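Local coordinates for peptidoglycan N-acetylglucosamine deacetylase (Agathobacter rectalis, PDB 5JMU), which probably removes acetyl groups from N-acetylglucosamine units of peptidoglycan, through a zinc-binding catalytic domain of the NodB polysaccharide deacetylase family, at residues D13-T25 and N206-P218. Residues are numbered along the deposited sequence; the frame is centred on the assembly and turned at random.
Sequences DTVNPGNKIIYLT and NGYTFLPLTTSSP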
loop_
_atom_site.group_PDB
_atom_site.type_symbol
_atom_site.label_atom_id
_atom_site.label_comp_id
_atom_site.label_asym_id
_atom_site.label_seq_id
_atom_site.Cartn_x
_atom_site.Cartn_y
_atom_site.Cartn_z
ATOM N N ASP A 13 -11.260 5.379 -17.567
ATOM C CA ASP A 13 -11.310 6.499 -16.632
ATOM C C ASP A 13 -11.566 6.046 -15.216
ATOM O O ASP A 13 -12.257 5.058 -14.962
ATOM C CB ASP A 13 -12.401 7.480 -17.013
ATOM C CG ASP A 13 -12.095 8.244 -18.294
ATOM O OD1 ASP A 13 -10.916 8.300 -18.714
ATOM O OD2 ASP A 13 -13.041 8.810 -18.866
ATOM N N THR A 14 -11.038 6.815 -14.281
ATOM C CA THR A 14 -11.285 6.552 -12.877
ATOM C C THR A 14 -12.436 7.455 -12.466
ATOM O O THR A 14 -12.880 8.285 -13.244
ATOM C CB THR A 14 -10.046 6.774 -12.031
ATOM O OG1 THR A 14 -9.509 8.076 -12.281
ATOM C CG2 THR A 14 -8.986 5.721 -12.398
ATOM N N VAL A 15 -12.936 7.218 -11.262
ATOM C CA VAL A 15 -14.061 7.973 -10.733
ATOM C C VAL A 15 -13.551 8.974 -9.721
ATOM O O VAL A 15 -12.899 8.613 -8.748
ATOM C CB VAL A 15 -15.065 7.003 -10.092
ATOM C CG1 VAL A 15 -16.248 7.748 -9.443
ATOM C CG2 VAL A 15 -15.533 6.033 -11.118
ATOM N N ASN A 16 -13.873 10.249 -9.937
ATOM C CA ASN A 16 -13.443 11.269 -8.989
ATOM C C ASN A 16 -14.028 11.007 -7.584
ATOM O O ASN A 16 -15.228 10.900 -7.459
ATOM C CB ASN A 16 -13.884 12.641 -9.498
ATOM C CG ASN A 16 -13.281 13.765 -8.683
ATOM O OD1 ASN A 16 -13.685 14.002 -7.562
ATOM N ND2 ASN A 16 -12.308 14.450 -9.247
ATOM N N PRO A 17 -13.168 10.894 -6.546
ATOM C CA PRO A 17 -13.599 10.505 -5.196
ATOM C C PRO A 17 -14.053 11.681 -4.365
ATOM O O PRO A 17 -14.513 11.449 -3.242
ATOM C CB PRO A 17 -12.331 9.896 -4.580
ATOM C CG PRO A 17 -11.235 10.703 -5.208
ATOM C CD PRO A 17 -11.697 10.916 -6.665
ATOM N N GLY A 18 -13.989 12.908 -4.901
ATOM C CA GLY A 18 -14.381 14.074 -4.132
ATOM C C GLY A 18 -13.174 14.871 -3.696
ATOM O O GLY A 18 -12.083 14.759 -4.244
ATOM N N ASN A 19 -13.361 15.663 -2.660
ATOM C CA ASN A 19 -12.294 16.553 -2.229
ATOM C C ASN A 19 -11.853 16.243 -0.799
ATOM O O ASN A 19 -12.647 15.720 -0.002
ATOM C CB ASN A 19 -12.767 17.994 -2.352
ATOM C CG ASN A 19 -13.094 18.349 -3.781
ATOM O OD1 ASN A 19 -12.319 18.045 -4.696
ATOM N ND2 ASN A 19 -14.295 18.882 -4.000
ATOM N N LYS A 20 -10.603 16.592 -0.496
ATOM C CA LYS A 20 -9.983 16.350 0.822
ATOM C C LYS A 20 -10.113 14.868 1.173
ATOM O O LYS A 20 -10.729 14.485 2.182
ATOM C CB LYS A 20 -10.585 17.272 1.884
ATOM C CG LYS A 20 -10.138 18.713 1.679
ATOM C CD LYS A 20 -10.849 19.699 2.582
ATOM C CE LYS A 20 -10.255 19.699 3.920
ATOM N NZ LYS A 20 -10.734 20.898 4.656
ATOM N N ILE A 21 -9.462 14.046 0.343
ATOM C CA ILE A 21 -9.528 12.588 0.459
ATOM C C ILE A 21 -8.200 12.090 0.996
ATOM O O ILE A 21 -7.146 12.553 0.556
ATOM C CB ILE A 21 -9.795 11.923 -0.898
ATOM C CG1 ILE A 21 -11.109 12.451 -1.522
ATOM C CG2 ILE A 21 -9.739 10.392 -0.778
ATOM C CD1 ILE A 21 -12.348 12.247 -0.632
ATOM N N ILE A 22 -8.246 11.133 1.924
ATOM C CA ILE A 22 -7.023 10.440 2.382
ATOM C C ILE A 22 -7.199 8.939 2.227
ATOM O O ILE A 22 -8.140 8.338 2.803
ATOM C CB ILE A 22 -6.691 10.769 3.851
ATOM C CG1 ILE A 22 -6.535 12.293 4.034
ATOM C CG2 ILE A 22 -5.384 10.039 4.262
ATOM C CD1 ILE A 22 -6.481 12.725 5.485
ATOM N N TYR A 23 -6.264 8.327 1.505
ATOM C CA TYR A 23 -6.198 6.872 1.441
ATOM C C TYR A 23 -5.055 6.487 2.361
ATOM O O TYR A 23 -3.882 6.652 1.981
ATOM C CB TYR A 23 -5.929 6.379 0.017
ATOM C CG TYR A 23 -6.996 6.736 -1.020
ATOM C CD1 TYR A 23 -8.137 5.959 -1.192
ATOM C CD2 TYR A 23 -6.793 7.815 -1.895
ATOM C CE1 TYR A 23 -9.074 6.285 -2.175
ATOM C CE2 TYR A 23 -7.733 8.149 -2.885
ATOM C CZ TYR A 23 -8.869 7.380 -3.023
ATOM O OH TYR A 23 -9.786 7.713 -4.001
ATOM N N LEU A 24 -5.361 5.973 3.561
ATOM C CA LEU A 24 -4.297 5.423 4.407
ATOM C C LEU A 24 -3.912 4.062 3.835
ATOM O O LEU A 24 -4.790 3.215 3.539
ATOM C CB LEU A 24 -4.771 5.245 5.867
ATOM C CG LEU A 24 -5.034 6.519 6.636
ATOM C CD1 LEU A 24 -5.622 6.165 8.018
ATOM C CD2 LEU A 24 -3.737 7.278 6.784
ATOM N N THR A 25 -2.617 3.845 3.627
ATOM C CA THR A 25 -2.161 2.549 3.116
ATOM C C THR A 25 -1.025 2.028 3.955
ATOM O O THR A 25 -0.222 2.789 4.503
ATOM C CB THR A 25 -1.715 2.609 1.634
ATOM O OG1 THR A 25 -0.425 3.262 1.494
ATOM C CG2 THR A 25 -2.759 3.372 0.811
ATOM N N ASN A 206 -10.755 18.011 10.425
ATOM C CA ASN A 206 -10.434 19.046 9.437
ATOM C C ASN A 206 -11.095 18.835 8.060
ATOM O O ASN A 206 -10.634 19.387 7.076
ATOM C CB ASN A 206 -8.932 19.160 9.274
ATOM C CG ASN A 206 -8.315 19.921 10.435
ATOM O OD1 ASN A 206 -8.302 21.154 10.424
ATOM N ND2 ASN A 206 -7.891 19.192 11.488
ATOM N N GLY A 207 -12.153 18.044 8.002
ATOM C CA GLY A 207 -12.951 17.967 6.773
ATOM C C GLY A 207 -12.475 16.921 5.786
ATOM O O GLY A 207 -12.982 16.841 4.661
ATOM N N TYR A 208 -11.500 16.122 6.201
ATOM C CA TYR A 208 -11.005 15.051 5.328
ATOM C C TYR A 208 -11.852 13.783 5.452
ATOM O O TYR A 208 -12.402 13.485 6.541
ATOM C CB TYR A 208 -9.537 14.700 5.647
ATOM C CG TYR A 208 -8.591 15.793 5.257
ATOM C CD1 TYR A 208 -8.385 16.895 6.095
ATOM C CD2 TYR A 208 -7.977 15.772 4.024
ATOM C CE1 TYR A 208 -7.541 17.917 5.733
ATOM C CE2 TYR A 208 -7.112 16.814 3.633
ATOM C CZ TYR A 208 -6.915 17.875 4.509
ATOM O OH TYR A 208 -6.078 18.908 4.188
ATOM N N THR A 209 -11.915 13.035 4.346
ATOM C CA THR A 209 -12.620 11.738 4.288
ATOM C C THR A 209 -11.591 10.651 4.025
ATOM O O THR A 209 -10.835 10.753 3.054
ATOM C CB THR A 209 -13.676 11.712 3.172
ATOM O OG1 THR A 209 -14.651 12.721 3.486
ATOM C CG2 THR A 209 -14.357 10.338 3.158
ATOM N N PHE A 210 -11.563 9.628 4.883
ATOM C CA PHE A 210 -10.700 8.457 4.714
ATOM C C PHE A 210 -11.390 7.403 3.911
ATOM O O PHE A 210 -12.521 6.998 4.235
ATOM C CB PHE A 210 -10.308 7.896 6.075
ATOM C CG PHE A 210 -9.383 8.805 6.839
ATOM C CD1 PHE A 210 -9.917 9.812 7.656
ATOM C CD2 PHE A 210 -8.014 8.655 6.762
ATOM C CE1 PHE A 210 -9.077 10.703 8.356
ATOM C CE2 PHE A 210 -7.174 9.483 7.460
ATOM C CZ PHE A 210 -7.702 10.540 8.266
ATOM N N LEU A 211 -10.723 6.954 2.839
ATOM C CA LEU A 211 -11.295 5.948 1.966
ATOM C C LEU A 211 -10.311 4.806 1.739
ATOM O O LEU A 211 -9.093 5.007 1.825
ATOM C CB LEU A 211 -11.642 6.583 0.633
ATOM C CG LEU A 211 -12.726 7.645 0.570
ATOM C CD1 LEU A 211 -12.820 8.218 -0.855
ATOM C CD2 LEU A 211 -14.023 7.006 1.007
ATOM N N PRO A 212 -10.800 3.618 1.388
ATOM C CA PRO A 212 -9.960 2.523 0.861
ATOM C C PRO A 212 -9.781 2.665 -0.658
ATOM O O PRO A 212 -10.629 3.267 -1.337
ATOM C CB PRO A 212 -10.761 1.263 1.173
ATOM C CG PRO A 212 -12.255 1.755 0.969
ATOM C CD PRO A 212 -12.242 3.264 1.405
ATOM N N LEU A 213 -8.673 2.138 -1.187
ATOM C CA LEU A 213 -8.475 2.166 -2.636
ATOM C C LEU A 213 -9.352 1.117 -3.247
ATOM O O LEU A 213 -9.452 -0.015 -2.733
ATOM C CB LEU A 213 -6.993 1.905 -2.995
ATOM C CG LEU A 213 -6.051 3.090 -2.703
ATOM C CD1 LEU A 213 -4.600 2.590 -2.711
ATOM C CD2 LEU A 213 -6.266 4.230 -3.685
ATOM N N THR A 214 -9.972 1.437 -4.388
ATOM C CA THR A 214 -10.717 0.451 -5.154
ATOM C C THR A 214 -10.297 0.547 -6.613
ATOM O O THR A 214 -9.499 1.384 -6.982
ATOM C CB THR A 214 -12.228 0.653 -5.050
ATOM O OG1 THR A 214 -12.586 1.867 -5.730
ATOM C CG2 THR A 214 -12.631 0.762 -3.595
ATOM N N THR A 215 -10.848 -0.326 -7.434
ATOM C CA THR A 215 -10.437 -0.331 -8.837
ATOM C C THR A 215 -10.908 0.913 -9.597
ATOM O O THR A 215 -10.403 1.182 -10.673
ATOM C CB THR A 215 -10.952 -1.590 -9.569
ATOM O OG1 THR A 215 -12.362 -1.657 -9.432
ATOM C CG2 THR A 215 -10.284 -2.848 -8.950
ATOM N N SER A 216 -11.855 1.656 -9.039
ATOM C CA SER A 216 -12.268 2.891 -9.693
ATOM C C SER A 216 -11.580 4.122 -9.093
ATOM O O SER A 216 -11.832 5.237 -9.559
ATOM C CB SER A 216 -13.796 3.023 -9.645
ATOM O OG SER A 216 -14.235 2.847 -8.335
ATOM N N SER A 217 -10.728 3.940 -8.066
ATOM C CA SER A 217 -9.988 5.071 -7.496
ATOM C C SER A 217 -8.931 5.591 -8.461
ATOM O O SER A 217 -8.294 4.817 -9.184
ATOM C CB SER A 217 -9.272 4.690 -6.188
ATOM O OG SER A 217 -10.201 4.177 -5.253
ATOM N N PRO A 218 -8.682 6.905 -8.412
ATOM C CA PRO A 218 -7.463 7.387 -9.092
ATOM C C PRO A 218 -6.231 6.758 -8.435
ATOM O O PRO A 218 -6.203 6.647 -7.208
ATOM C CB PRO A 218 -7.520 8.918 -8.891
ATOM C CG PRO A 218 -8.300 9.092 -7.568
ATOM C CD PRO A 218 -9.373 7.953 -7.637
HETATM O O HOH W 1 -13.772 15.208 2.564
HETATM O O HOH W 2 -11.883 6.102 -4.413
HETATM O O HOH W 3 -8.076 5.443 4.537
HETATM O O HOH W 4 -6.744 3.452 1.632
#
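Tyr23 lays its ring against Leu213, whose CD2 sits over one face, 3.7 Å from the ring centroid, while Ile21 CG2 lies over the opposite face and Pro212 O meets the edge in plane. CG stands anti to the carbonyl carbon (chi1 -62°), which carries the ring in beside the backbone of Leu211 and Pro212, and a water joins its OH to Ser217 OG. Ser217 OG in turn accepts a hydrogen bond from Thr214 N at 2.9 Å, within the type I turn 214-217. Without the ring, as with an alanine here, Leu213 would probably lose its packing surface and the water at Ser217 OG be less firmly held. Beyond the ring, parallel strands pair: Ile22 N donates to Thr209 O and Ile22 O accepts from Leu211 N, both at 2.9 Å. Strand 209-210 thereby flanks strand 21-27 in the parallel sheet of this NodB-type domain, an irregular relative of the α/β barrel; the zinc lies about 10 Å from the Thr25 side chain. On the Ile22 side, Phe210 turns its ring edge to Leu24, CD2 to CG 3.7 Å. At the strand entrance Lys20, bent at chi3 (80°), passes CE over the Tyr208 face and gives NZ to Asn206 O at 2.9 Å. Farther out, Val15 N bonds almost straight (176°) to Ser216 O, and Pro17 CD meets Pro218 CD at 3.9 Å.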